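Long-range contacts in tyrocidine synthetase 3 (Brevibacillus brevis, PDB 2JGP), which probably helps form peptide bonds in the nonribosomal synthesis of the antibiotic tyrocidine, as the carrier and condensation domains of a synthetase: residues Q192-E197 / F217-H222; G29-F34 / T69-A74. One frame throughout, in Å; residues are numbered along the deposited sequence.

Interaction 1 (Q192-E197 / F217-H222); sequences QPFDLE and FTDMHH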
loop_
_atom_site.group_PDB
_atom_site.type_symbol
_atom_site.label_atom_id
_atom_site.label_comp_id
_atom_site.label_asym_id
_atom_site.label_seq_id
_atom_site.Cartn_x
_atom_site.Cartn_y
_atom_site.Cartn_z
ATOM N N GLN A 192 -9.739 -3.653 22.291
ATOM C CA GLN A 192 -11.000 -3.011 22.650
ATOM C C GLN A 192 -11.168 -1.756 21.816
ATOM O O GLN A 192 -10.178 -1.203 21.328
ATOM C CB GLN A 192 -10.987 -2.632 24.134
ATOM C CG GLN A 192 -11.046 -3.807 25.102
ATOM C CD GLN A 192 -12.406 -4.469 25.141
ATOM O OE1 GLN A 192 -13.447 -3.803 25.040
ATOM N NE2 GLN A 192 -12.409 -5.790 25.312
ATOM N N PRO A 193 -12.420 -1.302 21.650
ATOM C CA PRO A 193 -12.674 -0.121 20.842
ATOM C C PRO A 193 -12.067 1.157 21.428
ATOM O O PRO A 193 -11.771 1.235 22.627
ATOM C CB PRO A 193 -14.207 -0.040 20.777
ATOM C CG PRO A 193 -14.706 -0.901 21.858
ATOM C CD PRO A 193 -13.658 -1.893 22.185
ATOM N N PHE A 194 -11.871 2.132 20.556
ATOM C CA PHE A 194 -11.353 3.433 20.934
ATOM C C PHE A 194 -12.476 4.444 20.836
ATOM O O PHE A 194 -13.273 4.401 19.891
ATOM C CB PHE A 194 -10.235 3.857 19.980
ATOM C CG PHE A 194 -8.946 3.123 20.186
ATOM C CD1 PHE A 194 -8.693 1.935 19.518
ATOM C CD2 PHE A 194 -7.987 3.616 21.054
ATOM C CE1 PHE A 194 -7.504 1.256 19.712
ATOM C CE2 PHE A 194 -6.793 2.948 21.249
ATOM C CZ PHE A 194 -6.551 1.767 20.577
ATOM N N ASP A 195 -12.531 5.351 21.803
ATOM C CA ASP A 195 -13.349 6.545 21.689
ATOM C C ASP A 195 -12.583 7.532 20.821
ATOM O O ASP A 195 -11.526 8.029 21.220
ATOM C CB ASP A 195 -13.623 7.150 23.067
ATOM C CG ASP A 195 -14.561 8.342 23.009
ATOM O OD1 ASP A 195 -14.695 8.976 21.941
ATOM O OD2 ASP A 195 -15.167 8.654 24.043
ATOM N N LEU A 196 -13.110 7.806 19.631
ATOM C CA LEU A 196 -12.410 8.636 18.653
ATOM C C LEU A 196 -12.285 10.109 19.068
ATOM O O LEU A 196 -11.514 10.859 18.452
ATOM C CB LEU A 196 -13.085 8.515 17.280
ATOM C CG LEU A 196 -12.455 7.590 16.231
ATOM C CD1 LEU A 196 -11.575 6.464 16.799
ATOM C CD2 LEU A 196 -13.521 7.052 15.266
ATOM N N GLU A 197 -13.043 10.510 20.092
ATOM C CA GLU A 197 -12.998 11.873 20.640
ATOM C C GLU A 197 -11.852 12.097 21.624
ATOM O O GLU A 197 -11.664 13.219 22.098
ATOM C CB GLU A 197 -14.304 12.200 21.373
ATOM C CG GLU A 197 -15.505 12.323 20.491
ATOM C CD GLU A 197 -16.660 12.980 21.212
ATOM O OE1 GLU A 197 -17.268 13.890 20.623
ATOM O OE2 GLU A 197 -16.943 12.596 22.370
ATOM N N PHE A 217 2.141 -5.356 24.757
ATOM C CA PHE A 217 0.933 -5.254 23.951
ATOM C C PHE A 217 0.706 -3.801 23.562
ATOM O O PHE A 217 0.655 -2.929 24.427
ATOM C CB PHE A 217 -0.276 -5.781 24.728
ATOM C CG PHE A 217 -1.587 -5.484 24.062
ATOM C CD1 PHE A 217 -2.107 -6.350 23.113
ATOM C CD2 PHE A 217 -2.299 -4.325 24.378
ATOM C CE1 PHE A 217 -3.317 -6.067 22.479
ATOM C CE2 PHE A 217 -3.508 -4.043 23.751
ATOM C CZ PHE A 217 -4.015 -4.913 22.799
ATOM N N THR A 218 0.553 -3.551 22.265
ATOM C CA THR A 218 0.296 -2.209 21.755
ATOM C C THR A 218 -0.909 -2.257 20.823
ATOM O O THR A 218 -1.067 -3.201 20.051
ATOM C CB THR A 218 1.523 -1.646 21.006
ATOM O OG1 THR A 218 2.670 -1.655 21.874
ATOM C CG2 THR A 218 1.261 -0.220 20.526
ATOM N N ASP A 219 -1.774 -1.254 20.917
ATOM C CA ASP A 219 -2.927 -1.155 20.025
ATOM C C ASP A 219 -3.142 0.306 19.676
ATOM O O ASP A 219 -2.836 1.195 20.472
ATOM C CB ASP A 219 -4.174 -1.747 20.679
ATOM C CG ASP A 219 -5.284 -2.060 19.679
ATOM O OD1 ASP A 219 -5.147 -1.761 18.472
ATOM O OD2 ASP A 219 -6.302 -2.632 20.116
ATOM N N MET A 220 -3.646 0.546 18.472
ATOM C CA MET A 220 -3.938 1.896 18.026
ATOM C C MET A 220 -5.017 1.818 16.979
ATOM O O MET A 220 -5.283 0.737 16.434
ATOM C CB MET A 220 -2.677 2.590 17.479
ATOM C CG MET A 220 -2.108 2.008 16.191
ATOM S SD MET A 220 -0.409 2.548 15.836
ATOM C CE MET A 220 0.527 1.412 16.865
ATOM N N HIS A 221 -5.656 2.953 16.718
ATOM C CA HIS A 221 -6.772 2.986 15.800
ATOM C C HIS A 221 -6.274 3.269 14.384
ATOM O O HIS A 221 -5.401 4.107 14.187
ATOM C CB HIS A 221 -7.793 4.030 16.231
ATOM C CG HIS A 221 -9.112 3.877 15.548
ATOM N ND1 HIS A 221 -9.390 4.468 14.335
ATOM C CD2 HIS A 221 -10.214 3.165 15.882
ATOM C CE1 HIS A 221 -10.614 4.146 13.962
ATOM N NE2 HIS A 221 -11.137 3.358 14.883
ATOM N N HIS A 222 -6.839 2.567 13.405
ATOM C CA HIS A 222 -6.342 2.638 12.025
ATOM C C HIS A 222 -6.526 4.015 11.372
ATOM O O HIS A 222 -5.920 4.287 10.333
ATOM C CB HIS A 222 -6.994 1.556 11.148
ATOM C CG HIS A 222 -6.081 1.012 10.088
ATOM N ND1 HIS A 222 -5.295 1.825 9.299
ATOM C CD2 HIS A 222 -5.818 -0.259 9.700
ATOM C CE1 HIS A 222 -4.602 1.078 8.457
ATOM N NE2 HIS A 222 -4.891 -0.189 8.686
HETATM O O HOH W 1 -7.160 -2.251 22.443
#

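Interaction 2 (G29-F34 / T69-A74); sequences GALDDF and TIQELA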
loop_
_atom_site.group_PDB
_atom_site.type_symbol
_atom_site.label_atom_id
_atom_site.label_comp_id
_atom_site.label_asym_id
_atom_site.label_seq_id
_atom_site.Cartn_x
_atom_site.Cartn_y
_atom_site.Cartn_z
ATOM N N GLY A 29 12.770 5.655 -20.457
ATOM C CA GLY A 29 13.240 5.321 -19.120
ATOM C C GLY A 29 13.891 6.496 -18.417
ATOM O O GLY A 29 14.029 7.585 -18.987
ATOM N N ALA A 30 14.326 6.252 -17.183
ATOM C CA ALA A 30 14.828 7.303 -16.297
ATOM C C ALA A 30 16.080 8.033 -16.812
ATOM O O ALA A 30 16.299 9.202 -16.477
ATOM C CB ALA A 30 15.087 6.729 -14.903
ATOM N N LEU A 31 16.903 7.350 -17.605
ATOM C CA LEU A 31 18.142 7.938 -18.118
ATOM C C LEU A 31 17.987 8.568 -19.502
ATOM O O LEU A 31 18.934 9.163 -20.015
ATOM C CB LEU A 31 19.257 6.880 -18.171
ATOM C CG LEU A 31 19.591 6.173 -16.853
ATOM C CD1 LEU A 31 20.687 5.133 -17.052
ATOM C CD2 LEU A 31 19.992 7.185 -15.785
ATOM N N ASP A 32 16.813 8.438 -20.116
ATOM C CA ASP A 32 16.630 8.947 -21.479
ATOM C C ASP A 32 16.678 10.475 -21.515
ATOM O O ASP A 32 16.154 11.136 -20.626
ATOM C CB ASP A 32 15.326 8.429 -22.091
ATOM C CG ASP A 32 15.450 6.996 -22.608
ATOM O OD1 ASP A 32 16.407 6.698 -23.358
ATOM O OD2 ASP A 32 14.582 6.169 -22.280
ATOM N N ASP A 33 17.334 11.010 -22.542
ATOM C CA ASP A 33 17.488 12.453 -22.735
ATOM C C ASP A 33 16.564 12.881 -23.873
ATOM O O ASP A 33 16.603 12.303 -24.966
ATOM C CB ASP A 33 18.953 12.787 -23.049
ATOM C CG ASP A 33 19.182 14.269 -23.337
ATOM O OD1 ASP A 33 18.676 14.780 -24.358
ATOM O OD2 ASP A 33 19.893 14.926 -22.548
ATOM N N PHE A 34 15.738 13.892 -23.604
ATOM C CA PHE A 34 14.697 14.347 -24.537
ATOM C C PHE A 34 15.242 14.681 -25.925
ATOM O O PHE A 34 14.633 14.353 -26.945
ATOM C CB PHE A 34 13.982 15.580 -23.966
ATOM C CG PHE A 34 12.808 16.025 -24.787
ATOM C CD1 PHE A 34 11.602 15.348 -24.711
ATOM C CD2 PHE A 34 12.919 17.107 -25.653
ATOM C CE1 PHE A 34 10.517 15.744 -25.477
ATOM C CE2 PHE A 34 11.837 17.510 -26.424
ATOM C CZ PHE A 34 10.634 16.827 -26.334
ATOM N N THR A 69 16.903 14.963 -18.805
ATOM C CA THR A 69 16.610 13.548 -18.619
ATOM C C THR A 69 15.421 13.364 -17.683
ATOM O O THR A 69 15.141 14.221 -16.843
ATOM C CB THR A 69 17.830 12.781 -18.062
ATOM O OG1 THR A 69 18.178 13.301 -16.776
ATOM C CG2 THR A 69 19.024 12.885 -19.007
ATOM N N ILE A 70 14.722 12.244 -17.840
ATOM C CA ILE A 70 13.559 11.934 -17.016
ATOM C C ILE A 70 13.876 12.035 -15.519
ATOM O O ILE A 70 13.105 12.621 -14.757
ATOM C CB ILE A 70 13.014 10.514 -17.315
ATOM C CG1 ILE A 70 12.360 10.455 -18.698
ATOM C CG2 ILE A 70 12.009 10.083 -16.251
ATOM C CD1 ILE A 70 11.083 11.276 -18.822
ATOM N N GLN A 71 15.002 11.467 -15.092
ATOM C CA GLN A 71 15.309 11.453 -13.655
ATOM C C GLN A 71 15.577 12.854 -13.114
ATOM O O GLN A 71 15.160 13.178 -12.008
ATOM C CB GLN A 71 16.455 10.492 -13.316
ATOM C CG GLN A 71 17.800 10.832 -13.920
ATOM C CD GLN A 71 18.870 9.812 -13.563
ATOM O OE1 GLN A 71 18.596 8.813 -12.907
ATOM N NE2 GLN A 71 20.094 10.060 -14.009
ATOM N N GLU A 72 16.250 13.689 -13.894
ATOM C CA GLU A 72 16.532 15.053 -13.452
ATOM C C GLU A 72 15.266 15.892 -13.376
ATOM O O GLU A 72 15.086 16.664 -12.433
ATOM C CB GLU A 72 17.507 15.738 -14.392
ATOM C CG GLU A 72 18.909 15.186 -14.360
ATOM C CD GLU A 72 19.770 15.817 -15.433
ATOM O OE1 GLU A 72 20.594 16.673 -15.081
ATOM O OE2 GLU A 72 19.593 15.485 -16.626
ATOM N N LEU A 73 14.412 15.760 -14.386
ATOM C CA LEU A 73 13.197 16.569 -14.477
ATOM C C LEU A 73 12.178 16.134 -13.431
ATOM O O LEU A 73 11.505 16.970 -12.835
ATOM C CB LEU A 73 12.606 16.478 -15.887
ATOM C CG LEU A 73 11.518 17.485 -16.284
ATOM C CD1 LEU A 73 12.012 18.922 -16.169
ATOM C CD2 LEU A 73 11.065 17.201 -17.702
ATOM N N ALA A 74 12.073 14.828 -13.193
ATOM C CA ALA A 74 11.238 14.314 -12.095
ATOM C C ALA A 74 11.701 14.835 -10.735
ATOM O O ALA A 74 10.880 15.243 -9.914
ATOM C CB ALA A 74 11.224 12.790 -12.094
#

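Interaction 1 (Q192-E197 / F217-H222)
The ring of F194 lies along the backbone from D219 to H221, with its CZ 3.7 Å from M220 CA. H221 N sits over one face of this ring, nearer the ring's margin than its centre, while the carbonyl oxygen of D219 comes in at the edge. F194 CG stands anti to its own carbonyl carbon (chi1 -74°), which sends the ring across to the other segment. The F194 and H221 side chains run antiparallel alongside each other, and F194 CD1 meets the edge of the imidazole.

L196 takes a face of that imidazole. Its CD1 stands 3.6 Å from the H221 ring centroid and only 5° off the ring normal, a CH-pi contact made by a single methyl. At the other end a water accepts from Q192 N at 2.9 Å; it also approaches D219 OD2, though that 2.5 Å distance is doubtful. N120 also binds D219 OD2.

H221 and H222 open the HHxxxDG signature of condensation domains, so the loop packs directly against the start of this motif. The H221 ring is held at both nitrogens, by S223 OG at ND1 and by D110 OD2 at NE2. Around the contact, R203 of strand 202-210 forms a cation-pi pair with F194, strand 213-220 runs into the motif, and helix 101-113 packs on L196 through Y107, D110 and Q111.

Interaction 2 (G29-F34 / T69-A74)
The backbone of G29-F34 runs up to the start of helix 70-79, with D33 and T69 forming a single beta bridge at 4.3 Å between their CA atoms. In this four-helix carrier-domain fold, the long loop between the first two helices thereby meets the N-terminus of the last, where T69 is the N-cap. G29 to D32 is a type I beta turn. Two carbonyls of the loop meet N-H groups of the first helical turn: A30 O takes Q71 N at 3.0 Å, and D32 O takes I70 N in a weak bond.

T69 OG1 weakly accepts from E72 N and donates to E72 OE2 at 2.6 Å, while its CG2 turns to the loop and rests against D33 CB. I70 brings CG1 to G29 O, and its side chain also packs on W19 of helix 10-23. On the loop side, D32 OD2 accepts from G29 N, bracing the turn, and also pairs with R1. Chi1 of 64° puts Q71 CG between the backbone N and the carbonyl carbon, laying CB and CG over A30 O, both at 3.4 Å. The straight chain beyond carries the amide to L31; its OE1 is bonded to R8, and L31 CD2 lies 3.4 Å from Q71 NE2.

How the interactions relate
The two contacts belong to different domains and come one after the other along the chain: interaction 2 closes within the carrier domain before interaction 1 opens in the condensation domain. Their centres are 45 Å apart, their nearest atoms about 28 Å, and they lie on opposite sides of the chain's centre, sharing no helix or sheet. Interaction 2 joins loop and helix in an all-helical domain; its two segments bracket in the chain the GGHS sequence where carrier domains typically receive phosphopantetheine, 29-34 lying just before it. Interaction 1 lays a loop on the end of strand 213-220, an inner strand of a mixed sheet. In this model the start of the signature motif, at the end of 217-222, is therefore well separated from the carrier contact.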